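Side-chain contacts in pleckstrin homology domain-containing family M member 2 (Homo sapiens, PDB 3CXB), which binds the Salmonella effector SifA through its PH domain and probably links it to kinesin: residues 32-37 / 42-47; 23-28 / 90-95. All coordinates share one frame; numbering follows the deposited sequence.

Contact 1 (32-37 / 42-47); sequences LYQYPD and IPLLSV
I42 and P43 meet the edge of the Y35 ring: the carbonyl carbon of I42 lies in the ring plane, and P43 sets its backbone N 3.5 Å from Y35 CE1, with its CD close to the same atom. Y35 CB points away from 42-47, but CG is anti to the carbonyl carbon (chi1 -53°), and this turns the ring edge back toward the proline. L44 N then bonds Q34 O at 2.6 Å, almost in line with the carbonyl bond. L44 CB packs against P36 CD at 4.0 Å. L45 N gives Q34 O a second, longer bond (3.2 Å), arriving 18° off the plane of that carbonyl. Two residues facing one make this a classic beta bulge, set at the turn end of a PH-domain hairpin, where strand 31-35 runs out and 45-48 starts. L45 CB lies 3.5 Å from Q34 OE1, at the end of an extended glutamine chain whose CG is anti to N (chi1 166°). S46, in a non-hydrogen-bonded pair with Y33, only brushes Y33 CD2 with its OG. V47 exchanges two nearly straight backbone bonds with L32, and its CG2 lies alongside the leucine, 3.4 Å from L32 CB.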
loop_
_atom_site.group_PDB
_atom_site.type_symbol
_atom_site.label_atom_id
_atom_site.label_comp_id
_atom_site.label_asym_id
_atom_site.label_seq_id
_atom_site.Cartn_x
_atom_site.Cartn_y
_atom_site.Cartn_z
ATOM N N LEU B 32 2.135 9.175 1.824
ATOM C CA LEU B 32 2.176 7.808 2.295
ATOM C C LEU B 32 3.591 7.288 2.229
ATOM O O LEU B 32 4.229 7.312 1.167
ATOM C CB LEU B 32 1.286 6.914 1.423
ATOM C CG LEU B 32 1.324 5.413 1.726
ATOM C CD1 LEU B 32 0.515 5.123 2.979
ATOM C CD2 LEU B 32 0.733 4.646 0.580
ATOM N N TYR B 33 4.082 6.805 3.360
ATOM C CA TYR B 33 5.429 6.271 3.396
ATOM C C TYR B 33 5.390 4.783 3.665
ATOM O O TYR B 33 4.545 4.301 4.414
ATOM C CB TYR B 33 6.233 6.951 4.494
ATOM C CG TYR B 33 6.070 8.448 4.554
ATOM C CD1 TYR B 33 4.907 9.015 5.041
ATOM C CD2 TYR B 33 7.099 9.291 4.167
ATOM C CE1 TYR B 33 4.770 10.394 5.152
ATOM C CE2 TYR B 33 6.976 10.667 4.270
ATOM C CZ TYR B 33 5.808 11.208 4.767
ATOM O OH TYR B 33 5.652 12.565 4.888
ATOM N N GLN B 34 6.299 4.052 3.051
ATOM C CA GLN B 34 6.374 2.621 3.281
ATOM C C GLN B 34 7.795 2.237 3.682
ATOM O O GLN B 34 8.757 2.580 2.995
ATOM C CB GLN B 34 5.997 1.853 2.026
ATOM C CG GLN B 34 6.392 0.391 2.128
ATOM C CD GLN B 34 6.158 -0.369 0.849
ATOM O OE1 GLN B 34 6.431 0.133 -0.231
ATOM N NE2 GLN B 34 5.670 -1.592 0.964
ATOM N N TYR B 35 7.939 1.523 4.788
ATOM C CA TYR B 35 9.264 1.093 5.222
ATOM C C TYR B 35 9.220 -0.429 5.266
ATOM O O TYR B 35 8.136 -1.014 5.382
ATOM C CB TYR B 35 9.555 1.630 6.616
ATOM C CG TYR B 35 9.381 3.110 6.763
ATOM C CD1 TYR B 35 10.386 3.994 6.370
ATOM C CD2 TYR B 35 8.194 3.641 7.257
ATOM C CE1 TYR B 35 10.210 5.373 6.464
ATOM C CE2 TYR B 35 8.005 5.026 7.354
ATOM C CZ TYR B 35 9.018 5.880 6.953
ATOM O OH TYR B 35 8.844 7.237 7.010
ATOM N N PRO B 36 10.386 -1.101 5.171
ATOM C CA PRO B 36 10.393 -2.573 5.213
ATOM C C PRO B 36 10.030 -3.117 6.594
ATOM O O PRO B 36 9.607 -4.266 6.735
ATOM C CB PRO B 36 11.818 -2.926 4.791
ATOM C CG PRO B 36 12.598 -1.765 5.288
ATOM C CD PRO B 36 11.741 -0.580 4.919
ATOM N N ASP B 37 10.194 -2.275 7.605
ATOM C CA ASP B 37 9.872 -2.631 8.976
ATOM C C ASP B 37 9.613 -1.337 9.739
ATOM O O ASP B 37 9.605 -0.260 9.150
ATOM C CB ASP B 37 11.016 -3.426 9.630
ATOM C CG ASP B 37 12.356 -2.707 9.566
ATOM O OD1 ASP B 37 12.905 -2.571 8.450
ATOM O OD2 ASP B 37 12.864 -2.282 10.628
ATOM N N ILE B 42 14.446 4.386 6.629
ATOM C CA ILE B 42 14.764 4.824 5.273
ATOM C C ILE B 42 13.691 4.305 4.303
ATOM O O ILE B 42 13.737 3.163 3.833
ATOM C CB ILE B 42 16.159 4.334 4.828
ATOM C CG1 ILE B 42 16.392 4.753 3.378
ATOM C CG2 ILE B 42 16.281 2.811 5.000
ATOM C CD1 ILE B 42 17.716 4.335 2.835
ATOM N N PRO B 43 12.723 5.171 3.968
ATOM C CA PRO B 43 11.609 4.861 3.074
ATOM C C PRO B 43 11.896 3.917 1.927
ATOM O O PRO B 43 12.804 4.125 1.125
ATOM C CB PRO B 43 11.139 6.241 2.609
ATOM C CG PRO B 43 12.351 7.086 2.750
ATOM C CD PRO B 43 12.895 6.629 4.070
ATOM N N LEU B 44 11.111 2.857 1.872
ATOM C CA LEU B 44 11.236 1.887 0.809
ATOM C C LEU B 44 10.504 2.532 -0.383
ATOM O O LEU B 44 10.894 2.377 -1.546
ATOM C CB LEU B 44 10.559 0.588 1.252
ATOM C CG LEU B 44 10.767 -0.700 0.465
ATOM C CD1 LEU B 44 12.234 -1.046 0.405
ATOM C CD2 LEU B 44 9.997 -1.809 1.139
ATOM N N LEU B 45 9.455 3.288 -0.053
ATOM C CA LEU B 45 8.636 3.994 -1.028
ATOM C C LEU B 45 7.875 5.138 -0.396
ATOM O O LEU B 45 7.365 5.030 0.713
ATOM C CB LEU B 45 7.628 3.060 -1.677
ATOM C CG LEU B 45 6.489 3.777 -2.417
ATOM C CD1 LEU B 45 7.042 4.513 -3.608
ATOM C CD2 LEU B 45 5.447 2.769 -2.875
ATOM N N SER B 46 7.775 6.233 -1.127
ATOM C CA SER B 46 7.076 7.399 -0.646
ATOM C C SER B 46 6.192 7.921 -1.772
ATOM O O SER B 46 6.685 8.201 -2.861
ATOM C CB SER B 46 8.099 8.449 -0.236
ATOM O OG SER B 46 7.480 9.693 0.030
ATOM N N VAL B 47 4.893 8.046 -1.519
ATOM C CA VAL B 47 3.978 8.519 -2.553
ATOM C C VAL B 47 3.152 9.708 -2.140
ATOM O O VAL B 47 2.576 9.735 -1.062
ATOM C CB VAL B 47 2.993 7.430 -2.985
ATOM C CG1 VAL B 47 3.698 6.377 -3.801
ATOM C CG2 VAL B 47 2.381 6.807 -1.772
#

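Contact 2 (23-28 / 90-95); sequences CFVVLS and AEWMQH
W92 reaches from helix 86-100 to V25 of strand 21-28, bringing CH2 of its six-membered ring to 3.4 Å from V25 CG1. This is the PH-domain arrangement in which a C-terminal helix packs on the strongly bent antiparallel sheet, and a helix tryptophan at such a place is a hallmark of the family. The two axes stay 11.1 Å apart at an angle of 36°, and the indole bridges much of that gap; no hydrogen bond crosses between the segments. Its CB does not aim at the strand; with CG anti to the carbonyl carbon (chi1 -90°) the ring is carried inward, its far end leading. Packing is fullest at this buried end, where the one indole meets two strand residues. V25 CG1 approaches CH2 and CZ3 obliquely, and L27 CB comes to the ring edge near the indole plane, 4.1 Å from CZ3. L6 of strand 2-8 also touches the indole, and K2 makes a cation-pi contact with it. The other side of the contact, one helical turn on, is sparser: partly exposed H95 meets L27 alone, offering its CB rather than its imidazole. K2 borders this side too, touching H95 and forming a salt bridge with E91 OE2. Here L27 CD2 lies 3.9 Å from H95 CB, where the two side chains cross at a slant.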
loop_
_atom_site.group_PDB
_atom_site.type_symbol
_atom_site.label_atom_id
_atom_site.label_comp_id
_atom_site.label_asym_id
_atom_site.label_seq_id
_atom_site.Cartn_x
_atom_site.Cartn_y
_atom_site.Cartn_z
ATOM N N CYS B 23 5.700 -5.134 5.750
ATOM C CA CYS B 23 6.194 -3.768 5.697
ATOM C C CYS B 23 5.468 -2.921 6.739
ATOM O O CYS B 23 4.492 -3.363 7.351
ATOM C CB CYS B 23 5.959 -3.164 4.303
ATOM S SG CYS B 23 4.225 -2.636 3.932
ATOM N N PHE B 24 5.957 -1.702 6.938
ATOM C CA PHE B 24 5.339 -0.788 7.883
ATOM C C PHE B 24 4.867 0.443 7.123
ATOM O O PHE B 24 5.636 1.066 6.377
ATOM C CB PHE B 24 6.322 -0.377 8.957
ATOM C CG PHE B 24 5.768 0.625 9.908
ATOM C CD1 PHE B 24 6.353 1.868 10.039
ATOM C CD2 PHE B 24 4.637 0.340 10.654
ATOM C CE1 PHE B 24 5.825 2.815 10.904
ATOM C CE2 PHE B 24 4.105 1.277 11.519
ATOM C CZ PHE B 24 4.702 2.523 11.640
ATOM N N VAL B 25 3.608 0.817 7.321
ATOM C CA VAL B 25 3.075 1.941 6.579
ATOM C C VAL B 25 2.574 3.108 7.401
ATOM O O VAL B 25 1.962 2.934 8.441
ATOM C CB VAL B 25 1.959 1.455 5.636
ATOM C CG1 VAL B 25 1.268 2.637 4.990
ATOM C CG2 VAL B 25 2.552 0.538 4.576
ATOM N N VAL B 26 2.839 4.307 6.904
ATOM C CA VAL B 26 2.427 5.526 7.582
ATOM C C VAL B 26 1.836 6.487 6.554
ATOM O O VAL B 26 2.433 6.707 5.507
ATOM C CB VAL B 26 3.651 6.228 8.254
ATOM C CG1 VAL B 26 3.239 7.539 8.903
ATOM C CG2 VAL B 26 4.272 5.315 9.279
ATOM N N LEU B 27 0.659 7.037 6.854
ATOM C CA LEU B 27 0.010 8.010 5.979
ATOM C C LEU B 27 -0.069 9.292 6.781
ATOM O O LEU B 27 -1.027 9.524 7.520
ATOM C CB LEU B 27 -1.414 7.569 5.580
ATOM C CG LEU B 27 -2.264 8.674 4.906
ATOM C CD1 LEU B 27 -1.551 9.169 3.646
ATOM C CD2 LEU B 27 -3.666 8.182 4.576
ATOM N N SER B 28 0.951 10.121 6.663
ATOM C CA SER B 28 0.950 11.358 7.414
ATOM C C SER B 28 0.772 12.537 6.494
ATOM O O SER B 28 1.471 12.675 5.489
ATOM C CB SER B 28 2.234 11.523 8.215
ATOM O OG SER B 28 2.165 12.720 8.965
ATOM N N ALA B 90 -10.497 -2.010 4.919
ATOM C CA ALA B 90 -11.508 -1.015 4.596
ATOM C C ALA B 90 -11.133 0.328 5.222
ATOM O O ALA B 90 -11.476 1.412 4.706
ATOM C CB ALA B 90 -12.841 -1.460 5.110
ATOM N N GLU B 91 -10.430 0.253 6.349
ATOM C CA GLU B 91 -10.013 1.466 7.036
ATOM C C GLU B 91 -8.926 2.154 6.228
ATOM O O GLU B 91 -8.925 3.374 6.063
ATOM C CB GLU B 91 -9.499 1.142 8.428
ATOM C CG GLU B 91 -9.525 2.351 9.332
ATOM C CD GLU B 91 -9.123 2.029 10.744
ATOM O OE1 GLU B 91 -9.189 2.949 11.589
ATOM O OE2 GLU B 91 -8.743 0.863 11.003
ATOM N N TRP B 92 -8.005 1.353 5.711
ATOM C CA TRP B 92 -6.932 1.894 4.909
ATOM C C TRP B 92 -7.517 2.475 3.644
ATOM O O TRP B 92 -7.207 3.610 3.257
ATOM C CB TRP B 92 -5.925 0.803 4.545
ATOM C CG TRP B 92 -4.821 0.655 5.550
ATOM C CD1 TRP B 92 -4.555 -0.436 6.341
ATOM C CD2 TRP B 92 -3.807 1.613 5.838
ATOM N NE1 TRP B 92 -3.432 -0.213 7.095
ATOM C CE2 TRP B 92 -2.953 1.040 6.806
ATOM C CE3 TRP B 92 -3.535 2.902 5.370
ATOM C CZ2 TRP B 92 -1.842 1.713 7.314
ATOM C CZ3 TRP B 92 -2.435 3.571 5.872
ATOM C CH2 TRP B 92 -1.599 2.975 6.837
ATOM N N MET B 93 -8.373 1.684 3.006
ATOM C CA MET B 93 -8.996 2.082 1.760
ATOM C C MET B 93 -9.639 3.448 1.883
ATOM O O MET B 93 -9.410 4.330 1.059
ATOM C CB MET B 93 -10.043 1.052 1.342
ATOM C CG MET B 93 -10.371 1.066 -0.138
ATOM S SD MET B 93 -9.136 0.238 -1.153
ATOM C CE MET B 93 -7.912 1.451 -1.372
ATOM N N GLN B 94 -10.432 3.628 2.927
ATOM C CA GLN B 94 -11.134 4.887 3.124
ATOM C C GLN B 94 -10.189 6.066 3.318
ATOM O O GLN B 94 -10.445 7.158 2.816
ATOM C CB GLN B 94 -12.067 4.754 4.320
ATOM C CG GLN B 94 -12.872 5.990 4.661
ATOM C CD GLN B 94 -13.711 5.771 5.904
ATOM O OE1 GLN B 94 -14.600 4.918 5.918
ATOM N NE2 GLN B 94 -13.425 6.530 6.962
ATOM N N HIS B 95 -9.100 5.846 4.049
ATOM C CA HIS B 95 -8.140 6.919 4.282
ATOM C C HIS B 95 -7.399 7.262 2.996
ATOM O O HIS B 95 -7.343 8.412 2.594
ATOM C CB HIS B 95 -7.127 6.534 5.382
ATOM C CG HIS B 95 -7.662 6.657 6.780
ATOM N ND1 HIS B 95 -8.282 7.798 7.247
ATOM C CD2 HIS B 95 -7.642 5.787 7.819
ATOM C CE1 HIS B 95 -8.624 7.626 8.512
ATOM N NE2 HIS B 95 -8.246 6.415 8.883
#

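Contact 2 is the more deeply buried of the two and joins helix to sheet through side-chain packing, mostly apolar, with no hydrogen bond across it; contact 1 lies farther from the centre of the chain and joins neighbouring strands chiefly by backbone hydrogen bonds, with several exposed residues at its turn end. They share one sheet: strand 21-28 pairs with strand 31-35, Y33 and Y35 probably bonding V26 and F24 through their backbones. L32 connects the two side-chain clusters, its CD1 lying 3.3 Å from V25 CG1. The hairpin of contact 1 is local in sequence and nested within the long loop that contact 2 closes.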